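Nitrate regulatory protein (Klebsiella oxytoca, PDB 4AKK) senses nitrate and nitrite and, in response, binds the terminator in the nasF operon leader RNA to bring about transcription antitermination. Local coordinates at residues S80-C85 and T278-F283. Sequence-based numbering, arbitrary orientation.
Sequences SNIWLC and TALRWF
I82 lays its longer branch flat across one face of the F283 ring, and that overlap carries most of the contact. I82 CG1 stands 3.6 Å from the ring centroid of F283 and only 8° off the ring normal, a CH-pi contact over the middle of the face. I82 CD1 then runs from there toward the root of the ring: it lies 3.6 Å from F283 CG and equally near F283 CD1, and 4.0 Å from F283 CB. The two side chains reach out from opposite directions. On the isoleucine, the first torsion (chi1 -58°) sets CG1 anti to the carbonyl carbon and CG2 anti to the backbone N, and this divides the work of the two branches. While CG1 and CD1 take the ring, I82 CG2 meets L280 CD2 at 4.1 Å, a looser methyl-to-methyl touch.

Both segments are helical, the last turn and a half of helix 56-85 facing the start of the long helix 277-312, and both belong to the NIT nitrate-sensing region, an all-helical bundle. The nearest CA atoms, those of I82 and L280, are 8.2 Å apart; side chains alone bridge the gap, with no hydrogen bond across it. Helix 180-212 packs beside the contact, R203 touching F283 and F210 touching A279, while L90 and Y91 of the loop that follows helix 56-85 reach I82.

L280 joins in by its end: its CA-CB bond points along the flank of the interface, but CD2 is the methyl turned to the isoleucine. F283, one turn on, has CG anti to its backbone N (chi1 -177°), which carries the ring out to helix 56-85; its side chain also lies about 4 Å from a bound 1,2-ethanediol, probably picked up from the crystallisation liquor.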
ATOM      1  N   SER A  80       9.573   7.320  33.176  1.00 37.17           N
ATOM      2  CA  SER A  80       9.967   8.721  33.049  1.00 31.03           C
ATOM      3  C   SER A  80       8.737   9.621  33.086  1.00 31.38           C
ATOM      4  O   SER A  80       8.756  10.695  33.669  1.00 33.47           O
ATOM      5  CB  SER A  80      10.747   8.951  31.753  1.00 31.82           C
ATOM      6  OG  SER A  80      11.845   8.052  31.679  1.00 38.65           O
ATOM      7  N   ASN A  81       7.656   9.166  32.474  1.00 34.52           N
ATOM      8  CA  ASN A  81       6.437   9.963  32.420  1.00 32.64           C
ATOM      9  C   ASN A  81       5.831  10.220  33.804  1.00 36.85           C
ATOM     10  O   ASN A  81       5.378  11.336  34.093  1.00 37.58           O
ATOM     11  CB  ASN A  81       5.408   9.297  31.506  1.00 33.21           C
ATOM     12  CG  ASN A  81       4.548  10.301  30.776  1.00 49.39           C
ATOM     13  OD1 ASN A  81       5.059  11.285  30.235  1.00 52.08           O
ATOM     14  ND2 ASN A  81       3.235  10.059  30.747  1.00 46.10           N
ATOM     15  N   ILE A  82       5.819   9.192  34.654  1.00 36.77           N
ATOM     16  CA  ILE A  82       5.234   9.309  35.994  1.00 36.00           C
ATOM     17  C   ILE A  82       6.155  10.119  36.906  1.00 32.86           C
ATOM     18  O   ILE A  82       5.709  10.963  37.673  1.00 31.67           O
ATOM     19  CB  ILE A  82       4.930   7.929  36.634  1.00 39.24           C
ATOM     20  CG1 ILE A  82       3.970   7.119  35.762  1.00 36.09           C
ATOM     21  CG2 ILE A  82       4.301   8.113  38.007  1.00 36.99           C
ATOM     22  CD1 ILE A  82       2.555   7.683  35.739  1.00 39.24           C
ATOM     23  N   TRP A  83       7.448   9.851  36.808  1.00 31.64           N
ATOM     24  CA  TRP A  83       8.448  10.684  37.448  1.00 30.59           C
ATOM     25  C   TRP A  83       8.216  12.164  37.144  1.00 36.06           C
ATOM     26  O   TRP A  83       8.146  12.979  38.063  1.00 37.30           O
ATOM     27  CB  TRP A  83       9.838  10.237  37.000  1.00 32.96           C
ATOM     28  CG  TRP A  83      10.925  11.157  37.371  1.00 35.40           C
ATOM     29  CD1 TRP A  83      11.621  11.977  36.537  1.00 36.51           C
ATOM     30  CD2 TRP A  83      11.460  11.367  38.682  1.00 42.08           C
ATOM     31  NE1 TRP A  83      12.557  12.686  37.243  1.00 35.43           N
ATOM     32  CE2 TRP A  83      12.482  12.333  38.563  1.00 40.09           C
ATOM     33  CE3 TRP A  83      11.177  10.836  39.943  1.00 36.71           C
ATOM     34  CZ2 TRP A  83      13.227  12.779  39.661  1.00 43.46           C
ATOM     35  CZ3 TRP A  83      11.917  11.282  41.035  1.00 46.00           C
ATOM     36  CH2 TRP A  83      12.928  12.246  40.884  1.00 41.68           C
ATOM     37  N   LEU A  84       8.079  12.517  35.861  1.00 32.45           N
ATOM     38  CA  LEU A  84       7.916  13.928  35.489  1.00 34.83           C
ATOM     39  C   LEU A  84       6.555  14.522  35.896  1.00 34.26           C
ATOM     40  O   LEU A  84       6.504  15.599  36.485  1.00 33.99           O
ATOM     41  CB  LEU A  84       8.198  14.149  33.993  1.00 32.71           C
ATOM     42  CG  LEU A  84       9.635  13.877  33.518  1.00 30.62           C
ATOM     43  CD1 LEU A  84       9.708  13.756  31.994  1.00 32.87           C
ATOM     44  CD2 LEU A  84      10.630  14.934  34.034  1.00 33.67           C
ATOM     45  N   CYS A  85       5.466  13.813  35.607  1.00 31.40           N
ATOM     46  CA  CYS A  85       4.115  14.279  35.951  1.00 34.21           C
ATOM     47  C   CYS A  85       3.860  14.360  37.460  1.00 43.86           C
ATOM     48  O   CYS A  85       2.968  15.090  37.903  1.00 44.18           O
ATOM     49  CB  CYS A  85       3.051  13.352  35.351  1.00 36.09           C
ATOM     50  SG  CYS A  85       2.893  13.347  33.540  1.00 44.27           S
ATOM     51  N   THR A 278      -6.414   9.561  39.443  1.00 39.53           N
ATOM     52  CA  THR A 278      -6.979   8.943  38.232  1.00 43.38           C
ATOM     53  C   THR A 278      -5.908   8.611  37.180  1.00 36.54           C
ATOM     54  O   THR A 278      -5.995   7.598  36.483  1.00 33.42           O
ATOM     55  CB  THR A 278      -8.049   9.838  37.568  1.00 41.00           C
ATOM     56  OG1 THR A 278      -9.172   9.982  38.442  1.00 49.62           O
ATOM     57  CG2 THR A 278      -8.532   9.216  36.266  1.00 40.27           C
ATOM     58  N   ALA A 279      -4.918   9.489  37.070  1.00 33.96           N
ATOM     59  CA  ALA A 279      -3.779   9.296  36.193  1.00 36.27           C
ATOM     60  C   ALA A 279      -3.054   7.997  36.515  1.00 38.52           C
ATOM     61  O   ALA A 279      -2.716   7.221  35.615  1.00 33.19           O
ATOM     62  CB  ALA A 279      -2.823  10.481  36.316  1.00 33.46           C
ATOM     63  N   LEU A 280      -2.811   7.772  37.804  1.00 38.36           N
ATOM     64  CA  LEU A 280      -2.186   6.537  38.277  1.00 33.80           C
ATOM     65  C   LEU A 280      -3.059   5.324  37.998  1.00 31.31           C
ATOM     66  O   LEU A 280      -2.566   4.270  37.592  1.00 30.13           O
ATOM     67  CB  LEU A 280      -1.879   6.629  39.775  1.00 34.38           C
ATOM     68  CG  LEU A 280      -0.745   7.576  40.157  1.00 38.27           C
ATOM     69  CD1 LEU A 280      -0.566   7.597  41.677  1.00 36.48           C
ATOM     70  CD2 LEU A 280       0.543   7.148  39.456  1.00 32.88           C
ATOM     71  N   ARG A 281      -4.361   5.477  38.215  1.00 34.02           N
ATOM     72  CA  ARG A 281      -5.309   4.401  37.961  1.00 33.42           C
ATOM     73  C   ARG A 281      -5.226   4.035  36.471  1.00 38.77           C
ATOM     74  O   ARG A 281      -5.163   2.860  36.095  1.00 35.43           O
ATOM     75  CB  ARG A 281      -6.717   4.875  38.339  1.00 39.54           C
ATOM     76  CG  ARG A 281      -7.731   3.774  38.602  1.00 51.67           C
ATOM     77  CD  ARG A 281      -7.543   3.151  39.981  1.00 64.19           C
ATOM     78  NE  ARG A 281      -7.662   4.131  41.062  1.00 66.97           N
ATOM     79  CZ  ARG A 281      -7.661   3.821  42.358  1.00 67.57           C
ATOM     80  NH1 ARG A 281      -7.551   2.554  42.738  1.00 67.92           N
ATOM     81  NH2 ARG A 281      -7.774   4.778  43.274  1.00 57.15           N
ATOM     82  N   TRP A 282      -5.201   5.064  35.631  1.00 35.69           N
ATOM     83  CA  TRP A 282      -5.071   4.892  34.187  1.00 35.75           C
ATOM     84  C   TRP A 282      -3.757   4.194  33.863  1.00 30.68           C
ATOM     85  O   TRP A 282      -3.734   3.170  33.181  1.00 33.29           O
ATOM     86  CB  TRP A 282      -5.117   6.268  33.515  1.00 30.67           C
ATOM     87  CG  TRP A 282      -4.708   6.281  32.064  1.00 34.39           C
ATOM     88  CD1 TRP A 282      -3.480   6.594  31.555  1.00 30.32           C
ATOM     89  CD2 TRP A 282      -5.545   5.995  30.942  1.00 30.46           C
ATOM     90  NE1 TRP A 282      -3.499   6.517  30.185  1.00 33.02           N
ATOM     91  CE2 TRP A 282      -4.756   6.152  29.782  1.00 33.36           C
ATOM     92  CE3 TRP A 282      -6.889   5.628  30.802  1.00 31.87           C
ATOM     93  CZ2 TRP A 282      -5.265   5.952  28.504  1.00 33.34           C
ATOM     94  CZ3 TRP A 282      -7.393   5.426  29.528  1.00 39.56           C
ATOM     95  CH2 TRP A 282      -6.582   5.588  28.396  1.00 38.68           C
ATOM     96  N   PHE A 283      -2.666   4.750  34.368  1.00 32.20           N
ATOM     97  CA  PHE A 283      -1.338   4.233  34.065  1.00 37.02           C
ATOM     98  C   PHE A 283      -1.216   2.749  34.427  1.00 34.70           C
ATOM     99  O   PHE A 283      -0.731   1.935  33.638  1.00 34.89           O
ATOM    100  CB  PHE A 283      -0.261   5.053  34.795  1.00 30.58           C
ATOM    101  CG  PHE A 283       1.143   4.620  34.469  1.00 34.47           C
ATOM    102  CD1 PHE A 283       1.803   5.134  33.358  1.00 31.23           C
ATOM    103  CD2 PHE A 283       1.798   3.687  35.257  1.00 33.39           C
ATOM    104  CE1 PHE A 283       3.097   4.737  33.054  1.00 29.92           C
ATOM    105  CE2 PHE A 283       3.091   3.281  34.957  1.00 32.89           C
ATOM    106  CZ  PHE A 283       3.737   3.804  33.851  1.00 35.71           C
TER